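Local coordinates for C2 toxin component I (Clostridium botulinum, PDB 2J3X), which is the enzymatic component of the binary C2 toxin, an ADP-ribosyltransferase that modifies the actin of host cells, at residues N92-D97 with F172-L177; E140-S145 with S216-F221; S313-E318 with K415-V420; K339-L344 with F398-I403. The protein carries 2 engineered substitutions. All coordinates share one frame; numbering follows the deposited sequence. Where two conformers were deposited one is given.

Contact 1: N92-D97 with F172-L177; sequences NTLDRD and FDYGVL. With SO4 (sulfate ion), chain T.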
# COMPACT_ATOMS: atom_id res chain seq x y z
N ASN A 92 -8.18 9.76 -20.74
CA ASN A 92 -8.27 11.18 -20.47
C ASN A 92 -7.06 11.66 -19.71
O ASN A 92 -6.83 11.22 -18.60
CB ASN A 92 -9.55 11.39 -19.65
CG ASN A 92 -10.12 12.78 -19.79
OD1 ASN A 92 -10.31 13.26 -20.91
ND2 ASN A 92 -10.49 13.39 -18.68
N THR A 93 -6.25 12.54 -20.30
CA THR A 93 -5.00 12.94 -19.66
C THR A 93 -4.91 14.46 -19.45
O THR A 93 -5.33 15.24 -20.34
CB THR A 93 -3.79 12.50 -20.47
OG1 THR A 93 -3.90 12.98 -21.82
CG2 THR A 93 -3.72 10.96 -20.54
N LEU A 94 -4.31 14.88 -18.33
CA LEU A 94 -4.20 16.31 -18.01
C LEU A 94 -3.37 17.07 -19.03
O LEU A 94 -2.30 16.60 -19.42
CB LEU A 94 -3.54 16.50 -16.64
CG LEU A 94 -4.51 16.17 -15.48
CD1 LEU A 94 -3.72 16.07 -14.18
CD2 LEU A 94 -5.67 17.23 -15.37
N ASP A 95 -3.83 18.26 -19.43
CA ASP A 95 -2.99 19.10 -20.30
C ASP A 95 -2.30 20.21 -19.50
O ASP A 95 -1.44 20.94 -20.02
CB ASP A 95 -3.77 19.62 -21.51
CG ASP A 95 -4.91 20.56 -21.13
OD1 ASP A 95 -5.22 20.72 -19.92
OD2 ASP A 95 -5.52 21.15 -22.06
N ARG A 96 -2.61 20.27 -18.20
CA ARG A 96 -2.00 21.23 -17.27
C ARG A 96 -1.82 20.48 -15.93
O ARG A 96 -2.53 19.50 -15.69
CB ARG A 96 -2.96 22.41 -17.01
CG ARG A 96 -3.50 23.15 -18.22
CD ARG A 96 -4.87 23.71 -17.89
NE ARG A 96 -4.79 24.85 -16.99
CZ ARG A 96 -5.82 25.63 -16.60
NH1 ARG A 96 -7.08 25.39 -17.03
NH2 ARG A 96 -5.59 26.63 -15.77
N ASP A 97 -0.95 20.99 -15.05
CA ASP A 97 -0.86 20.46 -13.68
C ASP A 97 -2.17 20.80 -12.96
O ASP A 97 -2.90 21.69 -13.39
CB ASP A 97 0.26 21.12 -12.91
CG ASP A 97 1.66 20.71 -13.36
OD1 ASP A 97 1.84 19.87 -14.28
OD2 ASP A 97 2.60 21.23 -12.72
N PHE A 172 -1.01 13.16 -16.58
CA PHE A 172 -1.60 12.08 -15.76
C PHE A 172 -3.05 11.83 -16.12
O PHE A 172 -3.77 12.74 -16.46
CB PHE A 172 -1.52 12.43 -14.29
CG PHE A 172 -0.25 12.06 -13.63
CD1 PHE A 172 0.97 12.18 -14.30
CD2 PHE A 172 -0.26 11.67 -12.30
CE1 PHE A 172 2.17 11.88 -13.64
CE2 PHE A 172 0.94 11.39 -11.64
CZ PHE A 172 2.13 11.49 -12.32
N ASP A 173 -3.49 10.56 -16.06
CA ASP A 173 -4.87 10.19 -16.38
C ASP A 173 -5.76 10.77 -15.32
O ASP A 173 -5.38 10.85 -14.14
CB ASP A 173 -5.05 8.67 -16.32
CG ASP A 173 -4.17 7.92 -17.30
OD1 ASP A 173 -3.78 8.47 -18.35
OD2 ASP A 173 -3.82 6.77 -17.01
N TYR A 174 -6.97 11.14 -15.72
CA TYR A 174 -7.94 11.71 -14.79
C TYR A 174 -9.35 11.66 -15.28
O TYR A 174 -9.60 11.65 -16.49
CB TYR A 174 -7.61 13.16 -14.39
CG TYR A 174 -8.02 14.18 -15.46
CD1 TYR A 174 -7.31 14.26 -16.65
CD2 TYR A 174 -9.09 15.08 -15.24
CE1 TYR A 174 -7.67 15.19 -17.66
CE2 TYR A 174 -9.47 16.03 -16.22
CZ TYR A 174 -8.75 16.07 -17.42
OH TYR A 174 -9.07 17.00 -18.38
N GLY A 175 -10.25 11.67 -14.31
CA GLY A 175 -11.65 11.85 -14.50
C GLY A 175 -12.07 13.00 -13.64
O GLY A 175 -11.25 13.53 -12.86
N VAL A 176 -13.31 13.42 -13.82
CA VAL A 176 -13.88 14.50 -13.01
C VAL A 176 -15.17 14.05 -12.41
O VAL A 176 -16.04 13.47 -13.09
CB VAL A 176 -14.07 15.82 -13.84
CG1 VAL A 176 -14.76 16.89 -12.94
CG2 VAL A 176 -12.69 16.32 -14.33
N LEU A 177 -15.31 14.33 -11.11
CA LEU A 177 -16.51 14.01 -10.40
C LEU A 177 -17.06 15.26 -9.73
O LEU A 177 -16.29 16.11 -9.31
CB LEU A 177 -16.18 13.02 -9.30
CG LEU A 177 -15.67 11.63 -9.70
CD1 LEU A 177 -15.51 10.84 -8.41
CD2 LEU A 177 -16.60 10.91 -10.73
S SO4 T . -8.43 22.04 -19.02
O1 SO4 T . -9.42 22.16 -20.09
O2 SO4 T . -7.12 22.32 -19.60
O3 SO4 T . -8.72 23.03 -17.97
O4 SO4 T . -8.41 20.68 -18.47
O HOH W 1 -6.69 18.88 -18.99

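Contact 2: E140-S145 with S216-F221; sequences EYTKFS and SQELDF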
# COMPACT_ATOMS: atom_id res chain seq x y z
N GLU A 140 6.26 7.37 2.98
CA GLU A 140 5.47 7.24 1.75
C GLU A 140 4.23 6.41 2.01
O GLU A 140 4.33 5.25 2.48
CB GLU A 140 6.33 6.60 0.67
CG GLU A 140 5.64 6.52 -0.70
CD GLU A 140 6.61 6.15 -1.80
OE1 GLU A 140 7.57 5.38 -1.53
OE2 GLU A 140 6.42 6.62 -2.94
N TYR A 141 3.07 6.99 1.73
CA TYR A 141 1.78 6.38 2.10
C TYR A 141 0.94 6.11 0.87
O TYR A 141 0.49 7.04 0.20
CB TYR A 141 1.01 7.35 2.99
CG TYR A 141 1.75 7.65 4.28
CD1 TYR A 141 1.71 6.77 5.36
CD2 TYR A 141 2.48 8.87 4.41
CE1 TYR A 141 2.39 7.08 6.56
CE2 TYR A 141 3.15 9.18 5.58
CZ TYR A 141 3.09 8.28 6.66
OH TYR A 141 3.76 8.60 7.84
N THR A 142 0.71 4.83 0.56
CA THR A 142 0.02 4.51 -0.67
C THR A 142 -1.50 4.54 -0.52
O THR A 142 -2.09 3.99 0.45
CB THR A 142 0.45 3.07 -1.10
OG1 THR A 142 1.89 3.03 -1.10
CG2 THR A 142 -0.13 2.67 -2.49
N LYS A 143 -2.17 5.16 -1.51
CA LYS A 143 -3.60 5.09 -1.64
C LYS A 143 -3.92 3.92 -2.58
O LYS A 143 -3.73 4.00 -3.77
CB LYS A 143 -4.14 6.42 -2.22
CG LYS A 143 -5.70 6.46 -2.20
CD LYS A 143 -6.24 6.90 -0.82
CE LYS A 143 -7.76 6.99 -0.85
NZ LYS A 143 -8.14 7.37 0.55
N PHE A 144 -4.34 2.80 -2.00
CA PHE A 144 -4.58 1.61 -2.82
C PHE A 144 -5.73 1.77 -3.80
O PHE A 144 -5.65 1.24 -4.93
CB PHE A 144 -4.82 0.39 -1.91
CG PHE A 144 -3.69 0.15 -0.97
CD1 PHE A 144 -2.41 -0.25 -1.43
CD2 PHE A 144 -3.90 0.30 0.41
CE1 PHE A 144 -1.35 -0.50 -0.50
CE2 PHE A 144 -2.87 0.06 1.34
CZ PHE A 144 -1.59 -0.33 0.88
N SER A 145 -6.75 2.54 -3.43
CA SER A 145 -7.92 2.73 -4.28
C SER A 145 -7.62 3.89 -5.23
O SER A 145 -6.51 4.41 -5.21
CB SER A 145 -9.16 3.10 -3.44
OG SER A 145 -8.93 4.34 -2.74
N SER A 216 3.52 10.33 -5.70
CA SER A 216 4.61 9.46 -6.14
C SER A 216 4.08 8.08 -6.49
O SER A 216 2.92 7.78 -6.25
CB SER A 216 5.71 9.39 -5.07
OG SER A 216 5.87 10.63 -4.36
N GLN A 217 4.94 7.23 -7.06
CA GLN A 217 4.51 5.88 -7.41
C GLN A 217 5.56 4.94 -6.94
O GLN A 217 6.69 4.98 -7.46
CB GLN A 217 4.42 5.75 -8.93
CG GLN A 217 3.15 6.27 -9.48
CD GLN A 217 3.24 6.40 -11.00
OE1 GLN A 217 4.00 7.24 -11.53
NE2 GLN A 217 2.47 5.58 -11.69
N GLU A 218 5.25 4.14 -5.90
CA GLU A 218 6.24 3.27 -5.34
C GLU A 218 6.11 1.95 -6.10
O GLU A 218 4.99 1.46 -6.31
CB GLU A 218 5.91 3.02 -3.84
CG GLU A 218 6.98 2.18 -3.18
CD GLU A 218 6.68 2.05 -1.68
OE1 GLU A 218 5.48 2.10 -1.30
OE2 GLU A 218 7.63 1.86 -0.92
N LEU A 219 7.24 1.36 -6.51
CA LEU A 219 7.18 0.16 -7.38
C LEU A 219 6.57 -0.99 -6.58
O LEU A 219 7.07 -1.31 -5.49
CB LEU A 219 8.59 -0.24 -7.80
CG LEU A 219 8.68 -1.41 -8.80
CD1 LEU A 219 7.83 -1.15 -10.05
CD2 LEU A 219 10.15 -1.63 -9.15
N ASP A 220 5.48 -1.56 -7.07
CA ASP A 220 4.70 -2.56 -6.28
C ASP A 220 3.80 -3.26 -7.29
O ASP A 220 3.10 -2.58 -8.10
CB ASP A 220 3.83 -1.79 -5.29
CG ASP A 220 3.06 -2.66 -4.29
OD1 ASP A 220 2.84 -3.89 -4.53
OD2 ASP A 220 2.60 -2.06 -3.29
N PHE A 221 3.80 -4.61 -7.28
CA PHE A 221 3.04 -5.37 -8.27
C PHE A 221 1.80 -6.04 -7.67
O PHE A 221 1.05 -6.72 -8.41
CB PHE A 221 3.95 -6.48 -8.84
CG PHE A 221 5.21 -5.88 -9.49
CD1 PHE A 221 5.10 -5.19 -10.70
CD2 PHE A 221 6.46 -5.97 -8.85
CE1 PHE A 221 6.28 -4.63 -11.28
CE2 PHE A 221 7.63 -5.41 -9.40
CZ PHE A 221 7.52 -4.73 -10.62
O HOH W 2 8.08 6.31 -4.76

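Contact 3: S313-E318 with K415-V420; sequences SFDKKE and KMTQVV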
# COMPACT_ATOMS: atom_id res chain seq x y z
N SER A 313 -8.98 -14.03 14.56
CA SER A 313 -9.80 -13.51 13.45
C SER A 313 -10.28 -12.11 13.73
O SER A 313 -10.66 -11.79 14.89
CB SER A 313 -11.03 -14.41 13.22
OG SER A 313 -11.93 -13.86 12.25
N PHE A 314 -10.38 -11.31 12.65
CA PHE A 314 -10.98 -9.98 12.73
C PHE A 314 -12.45 -9.91 12.36
O PHE A 314 -13.04 -8.81 12.29
CB PHE A 314 -10.18 -9.04 11.78
CG PHE A 314 -8.81 -8.67 12.26
CD1 PHE A 314 -8.64 -7.76 13.34
CD2 PHE A 314 -7.69 -9.18 11.63
CE1 PHE A 314 -7.37 -7.38 13.78
CE2 PHE A 314 -6.40 -8.80 12.06
CZ PHE A 314 -6.27 -7.86 13.14
N ASP A 315 -13.05 -11.07 12.08
CA ASP A 315 -14.45 -11.09 11.66
C ASP A 315 -15.36 -11.58 12.78
O ASP A 315 -14.94 -12.44 13.55
CB ASP A 315 -14.57 -12.03 10.48
CG ASP A 315 -13.96 -11.42 9.22
OD1 ASP A 315 -14.47 -10.35 8.81
OD2 ASP A 315 -12.97 -11.97 8.73
N LYS A 316 -16.58 -11.05 12.77
CA LYS A 316 -17.62 -11.50 13.71
C LYS A 316 -18.93 -11.72 12.92
O LYS A 316 -19.05 -11.27 11.77
CB LYS A 316 -17.80 -10.47 14.84
CG LYS A 316 -18.32 -9.13 14.36
CD LYS A 316 -18.49 -8.07 15.47
CE LYS A 316 -19.27 -6.86 14.89
NZ LYS A 316 -19.73 -5.82 15.91
N LYS A 317 -19.87 -12.43 13.53
CA LYS A 317 -21.23 -12.62 12.96
C LYS A 317 -22.24 -11.61 13.50
O LYS A 317 -22.32 -11.41 14.71
CB LYS A 317 -21.76 -14.01 13.25
CG LYS A 317 -20.86 -15.14 12.81
CD LYS A 317 -21.64 -16.44 12.60
CE LYS A 317 -22.38 -16.44 11.29
NZ LYS A 317 -22.48 -17.82 10.75
N GLU A 318 -23.00 -10.99 12.61
CA GLU A 318 -24.07 -10.07 13.01
C GLU A 318 -25.31 -10.27 12.14
O GLU A 318 -25.31 -9.93 10.96
CB GLU A 318 -23.60 -8.62 12.90
CG GLU A 318 -24.44 -7.64 13.69
CD GLU A 318 -23.58 -6.60 14.40
OE1 GLU A 318 -22.80 -7.00 15.30
OE2 GLU A 318 -23.69 -5.40 14.05
N LYS A 415 -15.16 -14.33 2.20
CA LYS A 415 -14.37 -13.08 2.27
C LYS A 415 -13.77 -13.06 3.66
O LYS A 415 -14.31 -13.71 4.57
CB LYS A 415 -15.29 -11.87 2.17
CG LYS A 415 -16.03 -11.71 0.85
CD LYS A 415 -16.63 -10.33 0.75
CE LYS A 415 -17.83 -10.11 1.66
NZ LYS A 415 -18.75 -9.09 1.00
N MET A 416 -12.65 -12.35 3.86
CA MET A 416 -12.02 -12.37 5.16
C MET A 416 -11.46 -10.96 5.45
O MET A 416 -10.83 -10.35 4.57
CB MET A 416 -10.92 -13.46 5.18
CG MET A 416 -10.27 -13.62 6.52
SD MET A 416 -8.92 -14.82 6.51
CE MET A 416 -9.63 -15.97 5.40
N THR A 417 -11.69 -10.46 6.66
CA THR A 417 -11.04 -9.20 7.06
C THR A 417 -9.56 -9.52 7.29
O THR A 417 -9.15 -10.43 8.05
CB THR A 417 -11.67 -8.58 8.31
OG1 THR A 417 -13.06 -8.31 8.05
CG2 THR A 417 -11.01 -7.28 8.65
N GLN A 418 -8.75 -8.72 6.63
CA GLN A 418 -7.30 -8.86 6.73
C GLN A 418 -6.68 -7.48 6.87
O GLN A 418 -7.36 -6.48 6.78
CB GLN A 418 -6.72 -9.54 5.48
CG GLN A 418 -7.49 -10.85 5.11
CD GLN A 418 -6.73 -11.75 4.16
OE1 GLN A 418 -5.98 -11.28 3.30
NE2 GLN A 418 -6.99 -13.05 4.24
N VAL A 419 -5.37 -7.46 7.14
CA VAL A 419 -4.72 -6.14 7.36
C VAL A 419 -3.48 -6.09 6.51
O VAL A 419 -2.64 -7.04 6.54
CB VAL A 419 -4.39 -5.88 8.86
CG1 VAL A 419 -5.70 -5.57 9.71
CG2 VAL A 419 -3.49 -7.04 9.46
N VAL A 420 -3.28 -4.93 5.84
CA VAL A 420 -2.04 -4.71 5.09
C VAL A 420 -1.10 -3.87 5.95
O VAL A 420 -1.43 -2.73 6.31
CB VAL A 420 -2.41 -3.95 3.77
CG1 VAL A 420 -1.14 -3.59 2.96
CG2 VAL A 420 -3.39 -4.86 2.94
O HOH W 3 -10.43 -11.92 9.72

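Contact 4: K339-L344 with F398-I403; sequences KEIENL and FKIFRI. With SO4 (sulfate ion), chain R.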
# COMPACT_ATOMS: atom_id res chain seq x y z
N LYS A 339 5.66 -0.38 15.85
CA LYS A 339 6.43 -1.45 16.44
C LYS A 339 7.37 -2.08 15.43
O LYS A 339 7.14 -2.01 14.23
CB LYS A 339 5.51 -2.54 16.98
CG LYS A 339 4.73 -2.09 18.21
CD LYS A 339 3.96 -3.23 18.92
CE LYS A 339 4.87 -4.24 19.65
NZ LYS A 339 5.63 -3.59 20.79
N GLU A 340 8.40 -2.72 15.97
CA GLU A 340 9.45 -3.38 15.20
C GLU A 340 9.18 -4.87 15.11
O GLU A 340 8.60 -5.47 16.02
CB GLU A 340 10.79 -3.14 15.88
CG GLU A 340 11.11 -1.68 15.85
CD GLU A 340 12.50 -1.34 16.34
OE1 GLU A 340 13.28 -2.25 16.75
OE2 GLU A 340 12.79 -0.11 16.28
N ILE A 341 9.58 -5.47 14.00
CA ILE A 341 9.34 -6.89 13.71
C ILE A 341 10.68 -7.48 13.36
O ILE A 341 11.40 -6.99 12.50
CB ILE A 341 8.34 -7.08 12.51
CG1 ILE A 341 6.98 -6.45 12.84
CG2 ILE A 341 8.15 -8.57 12.16
CD1 ILE A 341 6.25 -7.15 14.02
N GLU A 342 11.07 -8.53 14.08
CA GLU A 342 12.38 -9.15 13.84
C GLU A 342 12.26 -10.41 12.98
O GLU A 342 11.18 -11.03 12.89
CB GLU A 342 13.04 -9.53 15.16
CG GLU A 342 13.64 -8.40 15.99
CD GLU A 342 14.31 -8.92 17.29
OE1 GLU A 342 14.39 -10.15 17.49
OE2 GLU A 342 14.76 -8.10 18.11
N ASN A 343 13.35 -10.78 12.33
CA ASN A 343 13.41 -12.06 11.60
C ASN A 343 14.77 -12.63 11.90
O ASN A 343 15.74 -12.22 11.29
CB ASN A 343 13.27 -11.85 10.08
CG ASN A 343 11.90 -11.44 9.66
OD1 ASN A 343 11.04 -12.29 9.40
ND2 ASN A 343 11.66 -10.12 9.55
N LEU A 344 14.88 -13.56 12.86
CA LEU A 344 16.20 -14.06 13.23
C LEU A 344 16.87 -14.89 12.14
O LEU A 344 18.06 -14.80 11.96
CB LEU A 344 16.11 -14.86 14.55
CG LEU A 344 15.93 -13.99 15.81
CD1 LEU A 344 15.90 -14.91 17.06
CD2 LEU A 344 17.04 -12.99 15.89
N PHE A 398 12.25 -4.79 10.55
CA PHE A 398 11.32 -3.83 9.93
C PHE A 398 10.55 -3.06 11.02
O PHE A 398 10.38 -3.54 12.13
CB PHE A 398 10.29 -4.55 9.02
CG PHE A 398 10.90 -5.13 7.79
CD1 PHE A 398 11.08 -4.32 6.64
CD2 PHE A 398 11.36 -6.46 7.79
CE1 PHE A 398 11.66 -4.86 5.46
CE2 PHE A 398 11.99 -6.98 6.65
CZ PHE A 398 12.14 -6.20 5.50
N LYS A 399 10.13 -1.85 10.69
CA LYS A 399 9.31 -1.05 11.58
C LYS A 399 8.00 -0.81 10.84
O LYS A 399 8.01 -0.37 9.69
CB LYS A 399 9.98 0.32 11.86
CG LYS A 399 9.16 1.17 12.80
CD LYS A 399 10.09 2.27 13.45
CE LYS A 399 9.30 3.48 13.95
NZ LYS A 399 8.80 3.39 15.37
N ILE A 400 6.86 -1.18 11.46
CA ILE A 400 5.57 -0.91 10.92
C ILE A 400 5.24 0.55 11.01
O ILE A 400 5.35 1.14 12.09
CB ILE A 400 4.48 -1.69 11.75
CG1 ILE A 400 4.86 -3.19 11.65
CG2 ILE A 400 3.09 -1.41 11.24
CD1 ILE A 400 3.96 -4.13 12.59
N PHE A 401 4.82 1.12 9.89
CA PHE A 401 4.43 2.52 9.93
C PHE A 401 2.99 2.77 9.55
O PHE A 401 2.50 3.90 9.72
CB PHE A 401 5.46 3.37 9.13
CG PHE A 401 5.41 3.14 7.64
CD1 PHE A 401 4.42 3.84 6.83
CD2 PHE A 401 6.29 2.23 7.03
CE1 PHE A 401 4.35 3.59 5.42
CE2 PHE A 401 6.21 1.98 5.60
CZ PHE A 401 5.24 2.64 4.83
N ARG A 402 2.25 1.76 9.06
CA ARG A 402 0.81 1.95 8.87
C ARG A 402 0.20 0.57 8.68
O ARG A 402 0.87 -0.35 8.18
CB ARG A 402 0.57 2.78 7.59
CG ARG A 402 -0.91 3.11 7.35
CD ARG A 402 -1.05 4.03 6.08
NE ARG A 402 -0.71 3.27 4.86
CZ ARG A 402 -1.16 3.54 3.62
NH1 ARG A 402 -1.93 4.62 3.40
NH2 ARG A 402 -0.86 2.71 2.62
N ILE A 403 -1.05 0.44 9.09
CA ILE A 403 -1.77 -0.81 8.99
C ILE A 403 -3.13 -0.45 8.50
O ILE A 403 -3.87 0.35 9.12
CB ILE A 403 -1.89 -1.53 10.39
CG1 ILE A 403 -0.51 -1.88 10.90
CG2 ILE A 403 -2.71 -2.86 10.22
CD1 ILE A 403 -0.50 -2.13 12.45
S SO4 R . 9.01 -2.11 19.55
O1 SO4 R . 8.40 -2.97 18.55
O2 SO4 R . 9.01 -0.71 19.13
O3 SO4 R . 8.25 -2.26 20.79
O4 SO4 R . 10.40 -2.51 19.79

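Contact 1: N92-D97 with F172-L177
A single beta bridge between Thr93 and Asp173 ties the loop ahead of strand 98-102 to the chain entering edge strand 175-178 of the N-terminal sheet. Two backbone bonds flank the pair: Tyr174 N to Asn92 O and Leu94 N to Phe172 O, both 2.9 Å. Asp173 CA adds a CA-H...O contact of 3.1 Å to Asn92 O.

The Tyr174 ring lies between two side chains. Leu94 CD2 sits over the centre of one face, 3.6 Å from the ring centroid, in a CH-pi contact. On the opposite face Asn92 ND2 lies toward the rim, 3.4 Å from Tyr174 CZ, its amide turned 30° from the ring. With CG anti to its backbone N (chi1 -154°), Asn92 can also send ND2 to Tyr174 O at 2.9 Å, a donor standing above that carbonyl's plane. Lys32 takes Asn92 OD1, and Glu25 of helix 15-30 bonds Tyr174 OH.

Beyond the phenol, a sulfate, probably from the crystallisation liquor, accepts from Arg96 NH1 at its O3 (3.0 Å) and from Trp21 NE1. The two flanking bonds and close CA atoms follow the pattern of an antiparallel non-hydrogen-bonded pair, here confined to one bridge at the sheet's margin.

Contact 2: E140-S145 with S216-F221
Glu140 and Glu218 bring their carboxylates together where strand 141-143, an outermost strand of the N-terminal mixed sheet, faces the loop leading from strand 206-216 of that sheet to helix 227-234. The acids lie at the junction of the two ADP-ribosyltransferase-family halves, beside Arg366 and Arg368 of strand 363-369 in the C-terminal sheet. No direct hydrogen bond joins the two segments.

Charge dominates. Both side chains run extended with CG anti to the backbone N, which carries their acid ends into the same space. Glu140 OE1 stands over the face of the Glu218 carboxylate, 3.5 Å from its CD and 3.6 Å from its OE2, the two planes 31° apart. Such a pairing would be costly for two full charges. Arg368 salt-bridges Glu218 OE2 and would offset its charge; at the crystal's pH of 3.0 one of the two acids, perhaps Glu140, may also hold a proton.

One polar neighbour lies close by. Thr142 OG1 comes to 3.7 Å from Glu218 OE1, but its hydroxyl is engaged by Ser192 and Arg366 instead.

Aliphatic carbon also touches the acid group. Glu218 CB lies over the face of the Glu140 carboxylate, 3.8 Å from its CD.

Water supplies the one bridge between the segments. It donates to Glu140 OE2 at 2.5 Å. Its second bond, 3.3 Å from the water to Gln217 O, is weak. From another direction, Ser216 CB touches Glu140 OE2 at 3.6 Å.

Contact 3: S313-E318 with K415-V420
Asp315 clamps Thr417 with both carboxylate oxygens, fastening the start of the beta hairpin formed by strands 315-318 and 321-324 to strand 414-426.

Direct hydrogen bonds come first. Asp315 OD2 accepts from Thr417 N at 2.9 Å through its syn lone pair, in a nearly straight bond (163°). Asp315 OD1 takes the hydroxyl of the same residue, with Thr417 OG1 2.6 Å away on the syn side but 33° out of the carboxylate plane. The paired bonds hold the carboxylate against rotation. Thr417 OG1 lies beside its own backbone N (chi1 -59°), which sets hydroxyl and amide side by side for the two oxygens.

Water adds a third link. One molecule donates to Asp315 OD2 at 2.7 Å and to Thr417 O, and accepts from Phe314 N at 3.0 Å, so OD2 is gripped twice. Just upstream, Ser313 OG accepts from Asp315 N in an ST turn that steadies the residue carrying the clamp.

Apolar contacts lie alongside. Thr417 CG2 packs on Phe314 CB at 3.7 Å, and Val419 CG1 lies over one face of the Phe314 ring, 4.1 Å from its CE2. An edge-to-face contact with Phe312 adds to the packing round that ring.

Within the C-terminal sheet, strand 414-426 runs between strands 363-369 and 397-411; the hairpin lies against it, and Ala324 of strand 321-324 also touches Thr417.

Contact 4: K339-L344 with F398-I403
Ile400 and Ile341 meet where the short strand 340-341 pairs with strand 397-411 and forms an outer margin of the C-terminal sheet. The strands are antiparallel, with Glu340 and Lys399 as a non-hydrogen-bonded pair and Ile341 and Phe398 as a hydrogen-bonded one.

Starting from Ile400, CB lies 3.7 Å from Lys339 O, the acceptor of its own backbone N. Ile400 CG1, anti to the carbonyl carbon (chi1 -59°), stays 3.6 Å from Lys339 O. From there the chain extends (chi2 173°), and the terminal Ile400 CD1 leaves the carbonyl behind to rest on Ile341 CG1 at 3.8 Å. The side chain thus passes from a polar backbone edge to a hydrocarbon patch, which Trp336 of helix 326-336 and Phe365 of strand 363-369 extend around Ile341.

The backbone ladder holds this in register. Ile400 N donates to Lys339 O at 2.9 Å, while Ile341 N donates to Phe398 O at 2.8 Å and Ile341 O receives Phe398 N at 3.1 Å. Farther along, Asn343 ND2 approaches the edge of the Phe398 ring, its amide nearly perpendicular to it (87°) and anchored on Ser396 O.

On the outer side a sulfate, probably from the crystallisation liquor, is held by Glu340 N at its O1 (a short 2.6 Å) and by Lys339 NZ at its O3 (2.9 Å), the lysine chain curling over at its last two torsions. Ile341 N and the carbonyls of Lys339 and Ile341 thus serve the partner strand, while Glu340 N points outward and, with a lysine charge, suits an anion.

Contacts 1 and 2 reach the N-terminal sheet, contacts 3 and 4 the C-terminal one, where neighbouring strands 414-426 and 397-411 bring Val419 against Ile403. Contact 3 is buried and combines a carboxylate clamp with apolar packing; contacts 1 and 4 are partly buried, rest on backbone bridges at sheet margins, and each has a sulfate nearby. Contact 2 is a surface contact, made of acids and water, yet lies nearest the chain's centre, beside the junction of the two halves. Across that junction Thr142 O probably bonds Arg402 NH2, and Phe144 packs on Val420, joining it to contacts 4 and 3. Contact 1 touches none of the others, though its nearest atoms come about 5 Å from contact 2.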